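Local coordinates for protein ornithine carbamoyltransferase (Giardia intestinalis, PDB 3GRF) that probably catalyses the reversible transfer of a carbamoyl group between carbamoyl phosphate and ornithine, a step of the arginine degradation pathway, at residues A165-S170 against K230-V235; V191-H196 against I224-K229; K5-L10 against H120-C125; A43-L48 against M100-T105; A22-R27 against A314-D319. All blocks are in the same frame, centred on the assembly; numbering follows the deposited sequence.

Contact 1. Residues A165-S170 against K230-V235; sequences AYCGDS and KGCEGV
The backbones of Ala165 and Cys232 are those that come nearest to each other, 6.1 Å between their CA atoms, and no hydrogen bond joins the two segments, so side chains make the contact. Segment 165-170 leaves a strand after Cys167. Segment 230-235 comes off helix 228-232 and reverses in a type II turn from Cys232 to Val235, which the bond from Val235 N to Cys232 O closes at 3.0 Å. The methyl of Ala165 points into this bend. Both methyls of Val235 reach it, CG1 and CG2 each lying 4.0 Å from Ala165 CB, and the sulfur of Cys232 comes up beside them.

The closest approach is between two sulfurs, tip to tip: Cys167 SG lies 3.4 Å from Cys232 SG. In both cysteines the sulfur is anti to the carbonyl carbon (chi1 -82° in Cys167, -69° in Cys232), and the two CB-SG bonds aim at each other almost head-on. At that separation they are in contact but not bonded, because Cys167 already forms a disulfide with Cys228, four residues before Cys232 on helix 228-232. Beyond the turn the chain enters strand 237-240, whose residues Val237 and Tyr239 bond to the backbone of Ala165; this is the Rossmann-like sheet of the Asp/Orn-binding domain.

The contact is thus buried and apolar. One covalent bond ties helix 228-232 to strand 164-167, while the third sulfur, Cys232 SG, packs against the disulfide as a neighbour and not as a partner.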
# COMPACT_ATOMS: atom_id res chain seq x y z
N ALA A 165 10.89 -30.26 20.20
CA ALA A 165 11.87 -29.55 21.05
C ALA A 165 12.26 -28.16 20.54
O ALA A 165 12.46 -28.00 19.35
CB ALA A 165 13.15 -30.41 21.25
N TYR A 166 12.35 -27.18 21.45
CA TYR A 166 12.78 -25.83 21.14
C TYR A 166 14.20 -25.74 21.71
O TYR A 166 14.42 -26.17 22.83
CB TYR A 166 11.89 -24.72 21.77
CG TYR A 166 12.52 -23.39 21.44
CD1 TYR A 166 13.47 -22.78 22.30
CD2 TYR A 166 12.26 -22.79 20.22
CE1 TYR A 166 14.12 -21.61 21.91
CE2 TYR A 166 12.89 -21.62 19.83
CZ TYR A 166 13.84 -21.04 20.68
OH TYR A 166 14.46 -19.89 20.31
N CYS A 167 15.16 -25.25 20.91
CA CYS A 167 16.56 -25.13 21.38
C CYS A 167 16.94 -23.68 21.33
O CYS A 167 16.62 -23.01 20.37
CB CYS A 167 17.55 -25.97 20.56
SG CYS A 167 17.62 -27.70 21.03
N GLY A 168 17.65 -23.20 22.36
CA GLY A 168 18.14 -21.84 22.30
C GLY A 168 17.66 -20.96 23.42
O GLY A 168 17.29 -21.45 24.50
N ASP A 169 17.72 -19.66 23.16
CA ASP A 169 17.20 -18.64 24.06
C ASP A 169 15.71 -18.78 24.24
O ASP A 169 14.92 -18.57 23.29
CB ASP A 169 17.47 -17.24 23.52
CG ASP A 169 17.15 -16.17 24.54
OD1 ASP A 169 16.64 -16.51 25.64
OD2 ASP A 169 17.43 -15.00 24.23
N SER A 170 15.34 -19.11 25.47
CA SER A 170 13.99 -19.56 25.70
C SER A 170 13.20 -18.60 26.54
O SER A 170 12.06 -18.87 26.92
CB SER A 170 13.98 -21.00 26.23
OG SER A 170 14.51 -21.86 25.21
N LYS A 230 20.37 -34.03 25.16
CA LYS A 230 19.56 -34.81 26.05
C LYS A 230 18.13 -34.42 25.78
O LYS A 230 17.25 -35.28 25.76
CB LYS A 230 19.94 -34.56 27.53
CG LYS A 230 21.40 -34.84 27.85
CD LYS A 230 21.57 -35.85 28.97
CE LYS A 230 23.03 -36.37 29.07
NZ LYS A 230 23.33 -37.54 28.17
N GLY A 231 17.91 -33.13 25.54
CA GLY A 231 16.56 -32.63 25.30
C GLY A 231 15.97 -33.06 23.99
O GLY A 231 14.75 -33.25 23.87
N CYS A 232 16.85 -33.21 22.99
CA CYS A 232 16.44 -33.56 21.62
C CYS A 232 16.44 -35.07 21.33
O CYS A 232 16.06 -35.50 20.23
CB CYS A 232 17.31 -32.82 20.59
SG CYS A 232 17.04 -31.05 20.53
N GLU A 233 16.87 -35.88 22.29
CA GLU A 233 16.99 -37.32 22.07
C GLU A 233 15.60 -37.83 21.83
O GLU A 233 14.72 -37.67 22.69
CB GLU A 233 17.53 -38.01 23.29
CG GLU A 233 18.77 -38.82 23.07
CD GLU A 233 19.26 -39.38 24.38
OE1 GLU A 233 19.78 -38.58 25.21
OE2 GLU A 233 19.09 -40.60 24.59
N GLY A 234 15.41 -38.44 20.66
CA GLY A 234 14.13 -39.03 20.30
C GLY A 234 13.10 -38.09 19.69
O GLY A 234 12.02 -38.53 19.27
N VAL A 235 13.38 -36.79 19.63
CA VAL A 235 12.33 -35.82 19.29
C VAL A 235 12.01 -35.85 17.79
O VAL A 235 12.82 -36.30 16.99
CB VAL A 235 12.62 -34.37 19.82
CG1 VAL A 235 12.80 -34.36 21.35
CG2 VAL A 235 13.81 -33.77 19.13

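Contact 2. Residues V191-H196 against I224-K229; sequences VCCPDH and IFHDCK
Val191 and Cys193 pair with Phe225 through two backbone hydrogen bonds, from Phe225 N to Val191 O (2.8 Å) and from Cys193 N to Phe225 O (3.0 Å). This is parallel pairing, with Val191 opposite Ile224 and Cys192 opposite Phe225. CA-H...O contacts accompany it; the one from His226 CA to Cys193 O, 3.3 Å, carries the pairing just past the strands.

The apolar contacts fall on two faces. Val191 meets Ile224 on one, with Cys193 SG resting 4.0 Å from Ile224 CG2. On the other, Cys192 CB lies 3.8 Å from Cys228 CA and 4.0 Å from Cys228 SG.

Aromatic contacts gather on His226. Asp195 CB lies over one ring face, 3.6 Å from its centroid, and the carboxylate continues over the ring with the two planes 25° apart. Cys193 O sits at the ring edge, 2.9 Å from CD2. Asp195 OD1 comes near His226 ND1 at too poor an angle to bond; the carboxylate's salt bridge is with Lys200.

Strands 188-192 and 221-225, linked through helix 203-216, form a beta-alpha-beta unit at the edge of the five-stranded sheet. Helix 173-185 packs on Val191, while Cys228 starts helix 228-232 and touches Val269 of helix 267-270.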
# COMPACT_ATOMS: atom_id res chain seq x y z
N VAL A 191 11.91 -27.86 26.28
CA VAL A 191 12.56 -26.58 26.07
C VAL A 191 14.01 -26.67 26.45
O VAL A 191 14.34 -26.94 27.62
CB VAL A 191 11.87 -25.44 26.82
CG1 VAL A 191 12.59 -24.14 26.55
CG2 VAL A 191 10.36 -25.36 26.42
N CYS A 192 14.87 -26.57 25.43
CA CYS A 192 16.32 -26.80 25.65
C CYS A 192 17.06 -25.49 25.75
O CYS A 192 17.36 -24.84 24.76
CB CYS A 192 16.84 -27.73 24.54
SG CYS A 192 15.97 -29.32 24.42
N CYS A 193 17.36 -25.10 26.96
CA CYS A 193 17.92 -23.76 27.12
C CYS A 193 19.08 -23.79 28.11
O CYS A 193 19.24 -24.75 28.84
CB CYS A 193 16.85 -22.79 27.60
SG CYS A 193 16.03 -23.29 29.13
N PRO A 194 19.88 -22.71 28.11
CA PRO A 194 20.93 -22.57 29.11
C PRO A 194 20.35 -22.44 30.52
O PRO A 194 19.45 -21.63 30.78
CB PRO A 194 21.63 -21.27 28.70
CG PRO A 194 21.26 -21.04 27.25
CD PRO A 194 19.88 -21.58 27.15
N ASP A 195 20.92 -23.21 31.43
CA ASP A 195 20.58 -23.06 32.82
C ASP A 195 21.01 -21.71 33.36
O ASP A 195 21.99 -21.61 34.08
CB ASP A 195 21.20 -24.17 33.65
CG ASP A 195 20.59 -24.24 35.04
OD1 ASP A 195 20.68 -25.33 35.68
OD2 ASP A 195 20.00 -23.22 35.48
N HIS A 196 20.23 -20.69 33.01
CA HIS A 196 20.53 -19.29 33.27
C HIS A 196 19.23 -18.48 33.27
O HIS A 196 18.50 -18.43 32.27
CB HIS A 196 21.49 -18.74 32.23
CG HIS A 196 21.99 -17.36 32.54
ND1 HIS A 196 21.15 -16.30 32.80
CD2 HIS A 196 23.25 -16.86 32.59
CE1 HIS A 196 21.87 -15.22 33.04
NE2 HIS A 196 23.15 -15.53 32.91
N ILE A 224 11.77 -28.92 30.81
CA ILE A 224 12.87 -27.99 30.57
C ILE A 224 14.20 -28.72 30.71
O ILE A 224 14.50 -29.27 31.78
CB ILE A 224 12.77 -26.76 31.48
CG1 ILE A 224 11.54 -25.94 31.06
CG2 ILE A 224 14.03 -25.88 31.38
CD1 ILE A 224 10.99 -25.07 32.15
N PHE A 225 14.96 -28.77 29.62
CA PHE A 225 16.26 -29.41 29.61
C PHE A 225 17.34 -28.35 29.59
O PHE A 225 17.14 -27.28 29.02
CB PHE A 225 16.39 -30.32 28.39
CG PHE A 225 15.63 -31.60 28.51
CD1 PHE A 225 14.26 -31.63 28.29
CD2 PHE A 225 16.29 -32.78 28.81
CE1 PHE A 225 13.54 -32.83 28.37
CE2 PHE A 225 15.59 -33.98 28.88
CZ PHE A 225 14.20 -34.00 28.66
N HIS A 226 18.49 -28.63 30.22
CA HIS A 226 19.64 -27.73 30.12
C HIS A 226 20.83 -28.33 29.35
O HIS A 226 21.97 -27.92 29.53
CB HIS A 226 20.01 -27.16 31.51
CG HIS A 226 18.93 -26.27 32.07
ND1 HIS A 226 18.51 -26.34 33.38
CD2 HIS A 226 18.17 -25.32 31.48
CE1 HIS A 226 17.56 -25.45 33.58
NE2 HIS A 226 17.33 -24.82 32.44
N ASP A 227 20.50 -29.30 28.49
CA ASP A 227 21.42 -30.00 27.58
C ASP A 227 20.57 -30.31 26.35
O ASP A 227 19.62 -31.11 26.45
CB ASP A 227 21.93 -31.29 28.24
CG ASP A 227 23.15 -31.91 27.53
OD1 ASP A 227 24.30 -31.54 27.87
OD2 ASP A 227 22.98 -32.78 26.64
N CYS A 228 20.80 -29.61 25.26
CA CYS A 228 20.00 -29.75 24.05
C CYS A 228 20.00 -31.18 23.46
O CYS A 228 18.98 -31.62 22.94
CB CYS A 228 20.50 -28.73 23.03
SG CYS A 228 19.44 -28.53 21.58
N LYS A 229 21.13 -31.87 23.56
CA LYS A 229 21.21 -33.26 23.05
C LYS A 229 20.34 -34.21 23.84
O LYS A 229 19.63 -35.08 23.28
CB LYS A 229 22.66 -33.76 23.06
CG LYS A 229 23.30 -33.61 21.69
CD LYS A 229 24.81 -33.71 21.68
CE LYS A 229 25.34 -32.50 20.91
NZ LYS A 229 26.81 -32.31 20.97

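Contact 3. Residues K5-L10 against H120-C125; sequences KQTRHL and HASVPC
His9 and Cys125 meet because chi1 of -69° sets the imidazole beside its own backbone N and chi2 of -66° turns ND1 toward the other segment. In Thr7, chi1 of -58° divides the branches: CG2, anti to N, is laid on the Val123-Pro124 link, 3.5 Å from Val123 C, while OG1 swings toward Ser122 O, giving a weak bond.

The ring nitrogen acts as an acceptor. Cys125 N donates to His9 ND1 at 2.8 Å, with the donor slightly tilted from the ring plane. ND1 is therefore expected to carry no proton, which would leave any ring N-H on NE2. Cys125 CB lies 3.4 Å from the same ND1, and its SG approaches the ring obliquely. One residue on, Leu10 N bonds to Cys125 O at 2.9 Å, nearly along the C=O axis, so Cys125 is held through both its N and its O. Arg8 O rests on Pro124 CB at 3.4 Å; the guanidinium turns elsewhere, to a salt bridge with Glu20.

Leu10 also bonds through its backbone to Asn127. The N-terminal arm thus runs beside strand 125-127, one of the two outermost strands of the parallel sheet in the carbamoyl phosphate-binding domain.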
# COMPACT_ATOMS: atom_id res chain seq x y z
N LYS A 5 -13.91 -5.47 24.07
CA LYS A 5 -14.73 -6.01 25.15
C LYS A 5 -15.91 -6.81 24.57
O LYS A 5 -16.91 -6.28 24.13
CB LYS A 5 -15.16 -4.90 26.11
CG LYS A 5 -16.61 -4.45 25.95
CD LYS A 5 -16.93 -3.34 26.93
CE LYS A 5 -17.07 -2.00 26.23
NZ LYS A 5 -16.25 -0.95 26.89
N GLN A 6 -15.68 -8.08 24.62
CA GLN A 6 -16.62 -8.99 24.07
C GLN A 6 -16.24 -9.22 22.61
O GLN A 6 -16.77 -10.14 21.97
CB GLN A 6 -18.04 -8.48 24.23
CG GLN A 6 -18.71 -8.95 25.50
CD GLN A 6 -19.21 -10.36 25.38
OE1 GLN A 6 -18.43 -11.30 25.36
NE2 GLN A 6 -20.48 -10.73 25.29
N THR A 7 -15.34 -8.37 22.05
CA THR A 7 -14.69 -8.70 20.80
C THR A 7 -13.55 -9.69 21.06
O THR A 7 -12.71 -9.48 21.95
CB THR A 7 -14.20 -7.43 20.11
OG1 THR A 7 -15.32 -6.56 19.92
CG2 THR A 7 -13.58 -7.73 18.77
N ARG A 8 -13.51 -10.78 20.29
CA ARG A 8 -12.38 -11.73 20.40
C ARG A 8 -11.15 -11.23 19.67
O ARG A 8 -11.22 -10.86 18.50
CB ARG A 8 -12.76 -13.13 19.88
CG ARG A 8 -13.50 -13.97 20.89
CD ARG A 8 -12.67 -15.16 21.31
NE ARG A 8 -13.16 -16.36 20.65
CZ ARG A 8 -12.49 -17.49 20.46
NH1 ARG A 8 -11.24 -17.67 20.88
NH2 ARG A 8 -13.11 -18.46 19.84
N HIS A 9 -10.02 -11.29 20.38
CA HIS A 9 -8.70 -10.91 19.92
C HIS A 9 -7.84 -12.17 19.78
O HIS A 9 -8.33 -13.28 20.00
CB HIS A 9 -8.06 -9.95 20.93
CG HIS A 9 -8.78 -8.58 20.93
ND1 HIS A 9 -8.74 -7.75 19.82
CD2 HIS A 9 -9.54 -7.94 21.85
CE1 HIS A 9 -9.43 -6.66 20.07
NE2 HIS A 9 -9.93 -6.75 21.30
N LEU A 10 -6.57 -12.00 19.45
CA LEU A 10 -5.62 -13.09 19.34
C LEU A 10 -4.30 -12.46 19.68
O LEU A 10 -3.53 -12.05 18.81
CB LEU A 10 -5.58 -13.68 17.89
CG LEU A 10 -4.74 -14.94 17.59
CD1 LEU A 10 -5.39 -16.18 18.20
CD2 LEU A 10 -4.56 -15.13 16.09
N HIS A 120 -9.45 -1.16 23.58
CA HIS A 120 -10.48 -0.20 23.12
C HIS A 120 -11.04 -0.52 21.75
O HIS A 120 -11.99 0.10 21.32
CB HIS A 120 -9.92 1.21 23.07
CG HIS A 120 -9.28 1.63 24.35
ND1 HIS A 120 -10.00 2.06 25.43
CD2 HIS A 120 -7.98 1.67 24.71
CE1 HIS A 120 -9.16 2.37 26.41
NE2 HIS A 120 -7.93 2.14 26.00
N ALA A 121 -10.40 -1.46 21.06
CA ALA A 121 -10.80 -1.87 19.73
C ALA A 121 -12.06 -2.70 19.80
O ALA A 121 -12.27 -3.48 20.72
CB ALA A 121 -9.68 -2.61 19.05
N SER A 122 -12.92 -2.50 18.82
CA SER A 122 -14.19 -3.20 18.70
C SER A 122 -14.26 -4.06 17.41
O SER A 122 -15.33 -4.55 17.05
CB SER A 122 -15.31 -2.17 18.70
OG SER A 122 -16.58 -2.81 18.69
N VAL A 123 -13.13 -4.23 16.71
CA VAL A 123 -12.97 -5.25 15.65
C VAL A 123 -11.89 -6.20 16.17
O VAL A 123 -11.12 -5.83 17.04
CB VAL A 123 -12.55 -4.61 14.27
CG1 VAL A 123 -13.66 -3.73 13.71
CG2 VAL A 123 -11.27 -3.79 14.40
N PRO A 124 -11.83 -7.45 15.68
CA PRO A 124 -10.70 -8.30 16.15
C PRO A 124 -9.26 -7.73 15.97
O PRO A 124 -8.89 -7.31 14.88
CB PRO A 124 -10.87 -9.59 15.34
CG PRO A 124 -12.26 -9.59 14.83
CD PRO A 124 -12.76 -8.16 14.79
N CYS A 125 -8.44 -7.77 17.01
CA CYS A 125 -7.01 -7.42 16.86
C CYS A 125 -6.08 -8.64 17.11
O CYS A 125 -6.30 -9.49 18.00
CB CYS A 125 -6.57 -6.22 17.73
SG CYS A 125 -7.57 -4.74 17.63

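Contact 4. Residues A43-L48 against M100-T105; sequences ANKTLL and MVDICT
Asp102 reaches across to Lys45 and Thr46 with its whole side chain. Its CB lies 3.7 Å from Thr46 O. A chi1 of -59° sets CG beside its own backbone N, which brings the carboxylate to Thr46 N. CG stands over the Lys45 stem, 3.9 Å from Lys45 CB, the two side chains crossing at about a right angle. OD1 accepts the bond from Thr46 N at 3.0 Å (angle at hydrogen 156°) through its anti lone pair, the one turned from OD2. OD2 points outward, the same way as the lysine chain runs; Lys45 NZ is 4.4 Å from it, too far for a salt bridge but near enough that the opposite charges probably attract. Asp102 N in turn gives its hydrogen to Thr46 O, so the side chain and backbone of Asp102 between them hold the backbone N and O of Thr46.

From here the pairing becomes that of a parallel sheet, the four-stranded one of the carbamoyl phosphate-binding domain, in which strands 46-51 and 103-107 are the two inner members. Leu48 N bonds to Ile103 O, and Thr105 N to Leu48 O.

On one face Leu47 CB meets Ile103 CG2 at 3.6 Å, and Leu47 CD1 lies 3.4 Å from Thr105 N. On the other, Leu48 CB packs on Val101 CG2. Thr46 OG1 has Val101 CG1 at 3.6 Å and no polar partner in the model, while Thr64 and Val60 of the second subunit pack on Thr46 and Val101.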
# COMPACT_ATOMS: atom_id res chain seq x y z
N ALA A 43 -14.25 -10.41 0.40
CA ALA A 43 -14.55 -9.45 -0.63
C ALA A 43 -14.99 -8.16 0.04
O ALA A 43 -15.81 -8.20 0.95
CB ALA A 43 -15.68 -9.99 -1.54
N ASN A 44 -14.45 -7.01 -0.42
CA ASN A 44 -14.77 -5.66 0.08
C ASN A 44 -14.44 -5.35 1.52
O ASN A 44 -14.87 -4.31 2.09
CB ASN A 44 -16.22 -5.28 -0.20
CG ASN A 44 -16.56 -5.37 -1.66
OD1 ASN A 44 -16.18 -4.50 -2.44
ND2 ASN A 44 -17.19 -6.45 -2.04
N LYS A 45 -13.70 -6.26 2.14
CA LYS A 45 -13.44 -6.12 3.57
C LYS A 45 -12.00 -5.76 3.67
O LYS A 45 -11.22 -6.16 2.79
CB LYS A 45 -13.75 -7.42 4.33
CG LYS A 45 -15.27 -7.63 4.51
CD LYS A 45 -15.58 -9.05 4.96
CE LYS A 45 -17.09 -9.28 5.06
NZ LYS A 45 -17.61 -8.83 6.39
N THR A 46 -11.58 -4.98 4.68
CA THR A 46 -10.15 -4.58 4.78
C THR A 46 -9.55 -4.89 6.13
O THR A 46 -10.23 -4.86 7.16
CB THR A 46 -9.89 -3.08 4.41
OG1 THR A 46 -9.58 -2.35 5.61
CG2 THR A 46 -11.12 -2.50 3.74
N LEU A 47 -8.26 -5.18 6.09
CA LEU A 47 -7.50 -5.37 7.28
C LEU A 47 -6.58 -4.17 7.45
O LEU A 47 -5.95 -3.70 6.51
CB LEU A 47 -6.72 -6.69 7.18
CG LEU A 47 -5.33 -6.72 7.85
CD1 LEU A 47 -5.54 -6.82 9.35
CD2 LEU A 47 -4.38 -7.84 7.35
N LEU A 48 -6.51 -3.66 8.66
CA LEU A 48 -5.63 -2.59 8.92
C LEU A 48 -4.41 -3.19 9.57
O LEU A 48 -4.51 -3.78 10.62
CB LEU A 48 -6.29 -1.64 9.89
CG LEU A 48 -5.45 -0.44 10.32
CD1 LEU A 48 -4.68 0.24 9.13
CD2 LEU A 48 -6.38 0.51 10.99
N MET A 100 -14.39 1.63 10.85
CA MET A 100 -14.01 1.70 9.41
C MET A 100 -13.58 0.34 8.86
O MET A 100 -14.16 -0.13 7.88
CB MET A 100 -12.93 2.76 9.13
CG MET A 100 -13.42 4.24 9.19
SD MET A 100 -12.05 5.37 8.89
CE MET A 100 -12.66 6.89 9.57
N VAL A 101 -12.57 -0.28 9.52
CA VAL A 101 -11.99 -1.55 9.07
C VAL A 101 -12.72 -2.73 9.73
O VAL A 101 -13.53 -2.55 10.66
CB VAL A 101 -10.46 -1.58 9.27
CG1 VAL A 101 -9.86 -0.36 8.54
CG2 VAL A 101 -10.10 -1.56 10.78
N ASP A 102 -12.51 -3.92 9.17
CA ASP A 102 -13.15 -5.14 9.63
C ASP A 102 -12.25 -5.93 10.58
O ASP A 102 -12.71 -6.76 11.38
CB ASP A 102 -13.52 -5.98 8.42
CG ASP A 102 -14.43 -5.27 7.51
OD1 ASP A 102 -13.95 -4.73 6.49
OD2 ASP A 102 -15.62 -5.16 7.85
N ILE A 103 -10.95 -5.69 10.48
CA ILE A 103 -10.01 -6.47 11.27
C ILE A 103 -8.70 -5.75 11.31
O ILE A 103 -8.46 -4.90 10.45
CB ILE A 103 -9.80 -7.92 10.71
CG1 ILE A 103 -8.87 -8.73 11.60
CG2 ILE A 103 -9.31 -7.96 9.26
CD1 ILE A 103 -9.04 -10.18 11.42
N CYS A 104 -7.86 -6.06 12.30
CA CYS A 104 -6.60 -5.32 12.52
C CYS A 104 -5.51 -6.28 12.98
O CYS A 104 -5.75 -7.13 13.82
CB CYS A 104 -6.82 -4.22 13.58
SG CYS A 104 -5.30 -3.39 14.23
N THR A 105 -4.31 -6.14 12.44
CA THR A 105 -3.16 -6.85 12.99
C THR A 105 -2.19 -5.73 13.32
O THR A 105 -2.25 -4.67 12.70
CB THR A 105 -2.46 -7.75 11.93
OG1 THR A 105 -2.14 -6.92 10.82
CG2 THR A 105 -3.34 -8.91 11.44

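Contact 5. Residues A22-R27 against A314-D319; sequences AYLIDR and AMAVLD
Leu24 and Ala316 mark the tight part of the crossing between the first helix, 18-33, and the last, 303-322, whose sequence belongs with the Asp/Orn-binding part although it packs here on the carbamoyl phosphate-binding part. Their CA atoms are 5.8 Å apart, and the local axes approach to 8.7 Å at 127° between their N-to-C directions. The small side chain of Ala316 is consistent with this closeness: its CB settles 3.5 Å from Leu24 O, against the backbone of the other helix, and Leu24 CD1 lies 3.7 Å from Ala316 O. Arg27 CG comes to 4.2 Å from the same methyl, Ala316 CB. Leu24 CG and Val317 CG2 only graze at 4.4 Å.

The looser side is that of Arg27, which is partly exposed, while its partner Asp319 is buried. Arg27 starts anti to N (chi1 -176°) and bends at chi2 (112°), which carries the guanidinium over to Asp319. Arg27 NH2 meets Asp319 OD2 at 2.9 Å from above the carboxylate plane, NE only weakly.

Asp319 also pairs through OD1 with Arg41, so one buried carboxylate serves two arginines, which probably keeps it ionised and offsets the closeness of their NH2 groups.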
# COMPACT_ATOMS: atom_id res chain seq x y z
N ALA A 22 -7.00 -26.44 16.15
CA ALA A 22 -7.04 -27.56 15.21
C ALA A 22 -7.91 -27.30 13.99
O ALA A 22 -7.61 -27.78 12.91
CB ALA A 22 -7.50 -28.82 15.93
N TYR A 23 -9.01 -26.57 14.18
CA TYR A 23 -9.82 -26.08 13.07
C TYR A 23 -9.03 -25.11 12.17
O TYR A 23 -9.07 -25.19 10.96
CB TYR A 23 -11.10 -25.41 13.60
CG TYR A 23 -11.88 -24.68 12.54
CD1 TYR A 23 -12.82 -25.33 11.76
CD2 TYR A 23 -11.66 -23.34 12.32
CE1 TYR A 23 -13.53 -24.64 10.76
CE2 TYR A 23 -12.35 -22.66 11.36
CZ TYR A 23 -13.26 -23.31 10.58
OH TYR A 23 -13.92 -22.57 9.64
N LEU A 24 -8.28 -24.20 12.78
CA LEU A 24 -7.52 -23.20 11.99
C LEU A 24 -6.47 -23.86 11.13
O LEU A 24 -6.29 -23.47 9.97
CB LEU A 24 -6.90 -22.17 12.91
CG LEU A 24 -7.47 -20.74 12.80
CD1 LEU A 24 -8.83 -20.69 12.14
CD2 LEU A 24 -7.51 -20.16 14.15
N ILE A 25 -5.84 -24.90 11.69
CA ILE A 25 -4.81 -25.72 11.01
C ILE A 25 -5.42 -26.39 9.80
O ILE A 25 -4.95 -26.20 8.70
CB ILE A 25 -4.13 -26.77 11.97
CG1 ILE A 25 -3.13 -26.06 12.91
CG2 ILE A 25 -3.41 -27.84 11.21
CD1 ILE A 25 -2.96 -26.69 14.29
N ASP A 26 -6.50 -27.12 9.98
CA ASP A 26 -7.20 -27.75 8.87
C ASP A 26 -7.76 -26.78 7.83
O ASP A 26 -7.86 -27.10 6.64
CB ASP A 26 -8.33 -28.62 9.41
CG ASP A 26 -7.84 -29.76 10.23
OD1 ASP A 26 -6.74 -30.28 9.95
OD2 ASP A 26 -8.57 -30.15 11.16
N ARG A 27 -8.19 -25.60 8.28
CA ARG A 27 -8.70 -24.59 7.34
C ARG A 27 -7.50 -24.07 6.50
O ARG A 27 -7.56 -23.99 5.27
CB ARG A 27 -9.40 -23.49 8.13
CG ARG A 27 -10.05 -22.44 7.30
CD ARG A 27 -11.51 -22.57 7.48
NE ARG A 27 -12.23 -21.49 6.83
CZ ARG A 27 -13.41 -21.65 6.25
NH1 ARG A 27 -13.97 -22.85 6.19
NH2 ARG A 27 -13.99 -20.62 5.69
N ALA A 314 -2.30 -17.42 7.62
CA ALA A 314 -2.80 -16.06 7.80
C ALA A 314 -4.19 -15.98 7.25
O ALA A 314 -5.04 -15.35 7.88
CB ALA A 314 -1.89 -15.02 7.10
N MET A 315 -4.45 -16.62 6.09
CA MET A 315 -5.77 -16.54 5.47
C MET A 315 -6.79 -17.17 6.41
O MET A 315 -7.95 -16.75 6.45
CB MET A 315 -5.81 -17.30 4.13
CG MET A 315 -4.82 -16.87 3.05
SD MET A 315 -4.79 -17.93 1.57
CE MET A 315 -4.87 -19.57 2.26
N ALA A 316 -6.37 -18.23 7.10
CA ALA A 316 -7.25 -18.97 8.01
C ALA A 316 -7.56 -18.13 9.20
O ALA A 316 -8.69 -18.01 9.63
CB ALA A 316 -6.61 -20.30 8.44
N VAL A 317 -6.53 -17.56 9.82
CA VAL A 317 -6.79 -16.72 10.97
C VAL A 317 -7.67 -15.49 10.71
O VAL A 317 -8.60 -15.22 11.47
CB VAL A 317 -5.45 -16.24 11.56
CG1 VAL A 317 -5.73 -15.27 12.63
CG2 VAL A 317 -4.66 -17.47 12.06
N LEU A 318 -7.37 -14.76 9.63
CA LEU A 318 -8.15 -13.58 9.21
C LEU A 318 -9.58 -14.02 8.91
O LEU A 318 -10.50 -13.45 9.40
CB LEU A 318 -7.50 -12.91 7.99
CG LEU A 318 -6.11 -12.29 8.32
CD1 LEU A 318 -5.28 -11.88 7.11
CD2 LEU A 318 -6.26 -11.08 9.26
N ASP A 319 -9.75 -15.06 8.13
CA ASP A 319 -11.08 -15.53 7.79
C ASP A 319 -11.91 -15.80 9.02
O ASP A 319 -13.03 -15.32 9.16
CB ASP A 319 -10.99 -16.82 6.96
CG ASP A 319 -12.35 -17.30 6.53
OD1 ASP A 319 -12.93 -16.62 5.66
OD2 ASP A 319 -12.85 -18.31 7.09

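Overall arrangement
The five contacts fall into two groups on opposite sides of the chain's centre. Contacts 1 and 2, with centres 7 Å apart, share helix 228-232 and adjoining strands, and the Cys167-Cys228 disulfide joins them. Contacts 3 and 4, 13 Å apart, meet where Pro124 O bonds to Cys104 N, just where strand 125-127 lies alongside strand 103-107 in the four-stranded sheet. Contact 5 lies with this second group, 17 Å from contact 4 between centres: Leu318 of its C-terminal helix packs on Ile103, and Val317 on Leu10. Contacts 2 and 4, the two sheet pairings, are 42 Å apart. The bound nickel ion is about 9 Å from the Thr46 side chain in contact 4.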